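Local structure of uncharacterized protein (1ZJJ) at residues B[70-75]-B[193-198]; B[218-221]-B[225-228]. The protein is uncharacterised but is probably a magnesium-dependent phosphatase of the haloacid dehalogenase superfamily. All coordinates share one frame; numbering follows the deposited sequence.

Interaction 1 (B[70-75]-B[193-198])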
loop_
_atom_site.group_PDB
_atom_site.type_symbol
_atom_site.label_atom_id
_atom_site.label_comp_id
_atom_site.label_asym_id
_atom_site.label_seq_id
_atom_site.Cartn_x
_atom_site.Cartn_y
_atom_site.Cartn_z
ATOM N N GLY B 70 16.018 3.304 -11.715
ATOM C CA GLY B 70 15.425 3.033 -13.016
ATOM C C GLY B 70 16.426 2.397 -13.961
ATOM O O GLY B 70 16.099 1.469 -14.701
ATOM N N LEU B 71 17.651 2.908 -13.949
ATOM C CA LEU B 71 18.636 2.334 -14.835
ATOM C C LEU B 71 19.035 0.962 -14.327
ATOM O O LEU B 71 19.199 0.014 -15.084
ATOM C CB LEU B 71 19.856 3.257 -14.856
ATOM C CG LEU B 71 21.093 2.579 -15.450
ATOM C CD1 LEU B 71 20.999 2.423 -16.969
ATOM C CD2 LEU B 71 22.382 3.356 -15.178
ATOM N N ALA B 72 19.151 0.795 -13.013
ATOM C CA ALA B 72 19.449 -0.512 -12.434
ATOM C C ALA B 72 18.346 -1.519 -12.775
ATOM O O ALA B 72 18.620 -2.702 -12.997
ATOM C CB ALA B 72 19.598 -0.388 -10.911
ATOM N N THR B 73 17.101 -1.047 -12.809
ATOM C CA THR B 73 15.971 -1.913 -13.127
ATOM C C THR B 73 16.077 -2.404 -14.573
ATOM O O THR B 73 15.907 -3.590 -14.840
ATOM C CB THR B 73 14.623 -1.175 -12.911
ATOM O OG1 THR B 73 14.492 -0.820 -11.526
ATOM C CG2 THR B 73 13.454 -2.060 -13.299
ATOM N N ARG B 74 16.358 -1.492 -15.501
ATOM C CA ARG B 74 16.511 -1.870 -16.904
ATOM C C ARG B 74 17.635 -2.893 -17.042
ATOM O O ARG B 74 17.473 -3.916 -17.705
ATOM C CB ARG B 74 16.825 -0.644 -17.775
ATOM C CG ARG B 74 17.401 -0.993 -19.157
ATOM C CD ARG B 74 17.327 0.176 -20.158
ATOM N NE ARG B 74 18.211 1.306 -19.854
ATOM C CZ ARG B 74 19.537 1.297 -19.991
ATOM N NH1 ARG B 74 20.167 0.214 -20.430
ATOM N NH2 ARG B 74 20.241 2.384 -19.706
ATOM N N LEU B 75 18.776 -2.615 -16.411
ATOM C CA LEU B 75 19.924 -3.518 -16.475
ATOM C C LEU B 75 19.605 -4.892 -15.881
ATOM O O LEU B 75 20.050 -5.923 -16.396
ATOM C CB LEU B 75 21.132 -2.898 -15.758
ATOM C CG LEU B 75 21.660 -1.586 -16.359
ATOM C CD1 LEU B 75 22.809 -1.056 -15.524
ATOM C CD2 LEU B 75 22.116 -1.820 -17.793
ATOM N N TYR B 193 23.434 -3.719 -6.192
ATOM C CA TYR B 193 24.842 -4.028 -5.955
ATOM C C TYR B 193 25.436 -4.636 -7.216
ATOM O O TYR B 193 26.578 -4.363 -7.571
ATOM C CB TYR B 193 24.999 -5.019 -4.798
ATOM C CG TYR B 193 26.446 -5.350 -4.486
ATOM C CD1 TYR B 193 27.291 -4.399 -3.913
ATOM C CD2 TYR B 193 26.978 -6.601 -4.797
ATOM C CE1 TYR B 193 28.629 -4.684 -3.661
ATOM C CE2 TYR B 193 28.316 -6.898 -4.547
ATOM C CZ TYR B 193 29.136 -5.935 -3.983
ATOM O OH TYR B 193 30.463 -6.210 -3.767
ATOM N N GLU B 194 24.649 -5.468 -7.889
ATOM C CA GLU B 194 25.109 -6.104 -9.113
ATOM C C GLU B 194 25.491 -5.037 -10.126
ATOM O O GLU B 194 26.474 -5.183 -10.845
ATOM C CB GLU B 194 24.024 -7.026 -9.681
ATOM C CG GLU B 194 24.374 -7.616 -11.029
ATOM C CD GLU B 194 23.404 -8.699 -11.467
ATOM O OE1 GLU B 194 22.181 -8.500 -11.331
ATOM O OE2 GLU B 194 23.868 -9.747 -11.958
ATOM N N VAL B 195 24.721 -3.955 -10.177
ATOM C CA VAL B 195 25.024 -2.872 -11.111
ATOM C C VAL B 195 26.308 -2.124 -10.745
ATOM O O VAL B 195 27.126 -1.821 -11.611
ATOM C CB VAL B 195 23.852 -1.871 -11.202
ATOM C CG1 VAL B 195 24.260 -0.666 -12.030
ATOM C CG2 VAL B 195 22.654 -2.551 -11.847
ATOM N N VAL B 196 26.479 -1.825 -9.462
ATOM C CA VAL B 196 27.679 -1.134 -8.992
ATOM C C VAL B 196 28.910 -1.983 -9.300
ATOM O O VAL B 196 29.915 -1.484 -9.794
ATOM C CB VAL B 196 27.613 -0.880 -7.460
ATOM C CG1 VAL B 196 28.970 -0.410 -6.944
ATOM C CG2 VAL B 196 26.542 0.161 -7.144
ATOM N N ARG B 197 28.812 -3.274 -9.002
ATOM C CA ARG B 197 29.904 -4.215 -9.220
ATOM C C ARG B 197 30.342 -4.332 -10.658
ATOM O O ARG B 197 31.524 -4.492 -10.960
ATOM C CB ARG B 197 29.508 -5.601 -8.722
ATOM C CG ARG B 197 30.179 -5.953 -7.440
ATOM C CD ARG B 197 31.667 -5.804 -7.613
ATOM N NE ARG B 197 32.344 -5.779 -6.332
ATOM C CZ ARG B 197 33.493 -5.165 -6.096
ATOM N NH1 ARG B 197 34.125 -4.500 -7.051
ATOM N NH2 ARG B 197 34.006 -5.239 -4.887
ATOM N N GLU B 198 29.357 -4.292 -11.536
ATOM C CA GLU B 198 29.552 -4.382 -12.967
ATOM C C GLU B 198 30.369 -3.178 -13.452
ATOM O O GLU B 198 31.202 -3.293 -14.348
ATOM C CB GLU B 198 28.154 -4.439 -13.628
ATOM C CG GLU B 198 28.063 -4.098 -15.106
ATOM C CD GLU B 198 28.871 -5.014 -15.976
ATOM O OE1 GLU B 198 29.106 -6.175 -15.583
ATOM O OE2 GLU B 198 29.284 -4.565 -17.065
#
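No flat group enters the contact of Ala-72 and Leu-75 with Val-195, which is made of methyls and backbone carbon; the flat groups of 193-198 are held at other places round the helix. The ring of Tyr-193 stacks with that of Phe-222, and its OH accepts a hydrogen bond of 3.2 Å from Arg-197 NE. The N-H...O angle is 148°, and the Tyr-193 OH lies 22° out of the guanidinium plane of Arg-197. Arg-197 NH1 and NH2 bond to the carbonyl oxygens of Phe-200 and Glu-203, so three acceptors fix the guanidinium.

Val-195 points toward helix 69-80 and divides its branches. CG2 rests against both the backbone CA of Ala-72 (3.8 Å) and its methyl CB (3.9 Å); CG1, anti to the backbone N (chi1 173°), meets Leu-75 CD1 at 3.8 Å. The Leu-75 chain crosses that of Val-195 at about a right angle.

Helix 69-80 leads from core strand 66-68 to cap strand 86-89, and helix 190-199 leads from cap strand 183-184 back to core strand 204-209. The contact therefore packs together the two connections between the Rossmann-like core and the cap, consistent with the inserted C2-type cap of UmpH-like HAD proteins. Farther along the same helix pair, Glu-194 forms a salt bridge with Lys-79 through OE2 and a hydrogen bond with His-80 NE2 through OE1.

Interaction 2 (B[218-221]-B[225-228])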
loop_
_atom_site.group_PDB
_atom_site.type_symbol
_atom_site.label_atom_id
_atom_site.label_comp_id
_atom_site.label_asym_id
_atom_site.label_seq_id
_atom_site.Cartn_x
_atom_site.Cartn_y
_atom_site.Cartn_z
ATOM N N PHE B 218 22.638 -1.427 2.895
ATOM C CA PHE B 218 23.197 -1.852 1.622
ATOM C C PHE B 218 24.680 -2.196 1.776
ATOM O O PHE B 218 25.120 -3.279 1.402
ATOM C CB PHE B 218 23.014 -0.712 0.614
ATOM C CG PHE B 218 23.449 -1.036 -0.788
ATOM C CD1 PHE B 218 22.909 -2.116 -1.473
ATOM C CD2 PHE B 218 24.353 -0.207 -1.450
ATOM C CE1 PHE B 218 23.259 -2.366 -2.804
ATOM C CE2 PHE B 218 24.710 -0.443 -2.774
ATOM C CZ PHE B 218 24.161 -1.526 -3.455
ATOM N N ALA B 219 25.442 -1.264 2.339
ATOM C CA ALA B 219 26.879 -1.451 2.529
ATOM C C ALA B 219 27.201 -2.699 3.342
ATOM O O ALA B 219 28.062 -3.490 2.957
ATOM C CB ALA B 219 27.470 -0.236 3.200
ATOM N N LYS B 220 26.502 -2.866 4.460
ATOM C CA LYS B 220 26.712 -4.017 5.337
ATOM C C LYS B 220 26.352 -5.362 4.719
ATOM O O LYS B 220 27.053 -6.343 4.929
ATOM C CB LYS B 220 25.927 -3.834 6.629
ATOM C CG LYS B 220 26.312 -2.594 7.386
ATOM C CD LYS B 220 27.820 -2.411 7.406
ATOM C CE LYS B 220 28.450 -3.216 8.534
ATOM N NZ LYS B 220 27.729 -3.130 9.830
ATOM N N LYS B 221 25.254 -5.415 3.975
ATOM C CA LYS B 221 24.833 -6.659 3.345
ATOM C C LYS B 221 25.789 -7.104 2.251
ATOM O O LYS B 221 25.952 -8.296 2.013
ATOM C CB LYS B 221 23.417 -6.514 2.776
ATOM C CG LYS B 221 22.338 -6.478 3.855
ATOM C CD LYS B 221 20.972 -6.113 3.297
ATOM C CE LYS B 221 20.649 -6.921 2.047
ATOM N NZ LYS B 221 19.344 -6.525 1.470
ATOM N N LYS B 225 32.358 -0.590 2.787
ATOM C CA LYS B 225 32.608 0.193 3.989
ATOM C C LYS B 225 31.381 1.082 4.155
ATOM O O LYS B 225 31.012 1.817 3.234
ATOM C CB LYS B 225 33.864 1.056 3.829
ATOM C CG LYS B 225 34.166 1.931 5.042
ATOM C CD LYS B 225 35.363 2.840 4.803
ATOM C CE LYS B 225 36.665 2.060 4.759
ATOM N NZ LYS B 225 36.979 1.468 6.090
ATOM N N ALA B 226 30.749 1.008 5.322
ATOM C CA ALA B 226 29.538 1.782 5.595
ATOM C C ALA B 226 29.824 3.147 6.222
ATOM O O ALA B 226 30.068 3.263 7.429
ATOM C CB ALA B 226 28.595 0.966 6.499
ATOM N N ILE B 227 29.781 4.184 5.394
ATOM C CA ILE B 227 30.041 5.540 5.858
ATOM C C ILE B 227 28.768 6.366 5.882
ATOM O O ILE B 227 28.110 6.541 4.859
ATOM C CB ILE B 227 31.051 6.262 4.946
ATOM C CG1 ILE B 227 32.309 5.405 4.770
ATOM C CG2 ILE B 227 31.394 7.627 5.541
ATOM C CD1 ILE B 227 33.283 5.951 3.738
ATOM N N MET B 228 28.416 6.875 7.052
ATOM C CA MET B 228 27.222 7.691 7.163
ATOM C C MET B 228 27.594 9.143 7.420
ATOM O O MET B 228 28.519 9.438 8.183
ATOM C CB MET B 228 26.323 7.184 8.296
ATOM C CG MET B 228 24.969 7.878 8.346
ATOM S SD MET B 228 23.870 7.275 9.654
ATOM C CE MET B 228 23.936 8.624 10.813
#
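Ala-219 and Ala-226 each direct their methyl at the opposite segment, yet not head-on: the two CA-CB bonds make an angle of about 114°. The methyls meet at 3.7 Å, CB to CB, and Ala-219 CB also sits 3.8 Å from Ala-226 CA. With side chains this short, the backbones come close, 5.2 Å between the two CA atoms. Ala-219 CB further approaches the carbonyl oxygen of Lys-225, at 4.1 Å.

Lys-220 brings a second surface to the same methyl. Its CG leaves beside the backbone N (chi1 -59°), and further bends at chi2, chi3 and chi4 fold the chain so that CD touches Ala-226 CB at 3.6 Å. At Ala-226 CB the directions to the Ala-219 methyl and to Lys-220 CD are about 80° apart, so the two helix residues hold it from different quarters.

The contact packs the end of helix 212-221 on the following strand of the beta-alpha-beta unit formed by strand 204-209, helix 212-221 and strand 225-229 in the core sheet. Ala-219 also packs on Met-207, and the strand residue Ala-226 donates its backbone N to Asp-247 OD2. The side chain of Ala-219 lies about 13 Å from the bound magnesium, so the contact is not part of the metal site.

The direct contact is van der Waals packing of two alanine methyls and the CD methylene of Lys-220. With no hydrogen bond across it, the fit depends on shape and close approach, and Lys-220 can lay its apolar chain over the Ala-226 methyl while its NZ hydrogen-bonds to the carbonyl oxygen of Lys-245.

How the interactions relate
From the N terminus, the chain first reaches 70-75 on the helix that leaves the core, runs through the cap, and closes interaction 1 on returning at 193-198, with 117 residues in the loop. It then passes through core strand 204-209 before interaction 2, whose two segments are separated by just three residues. The contacts are thus in series, neither nested nor crossed. Interaction 1 ties helix 69-80 to helix 190-199 across the whole inserted cap; interaction 2 fastens a helix to the next strand within the core. Although their centres are about 17 Å apart, they touch directly: Phe-218 CZ packs 3.6 Å from Tyr-193 N, linking helix 212-221 to helix 190-199.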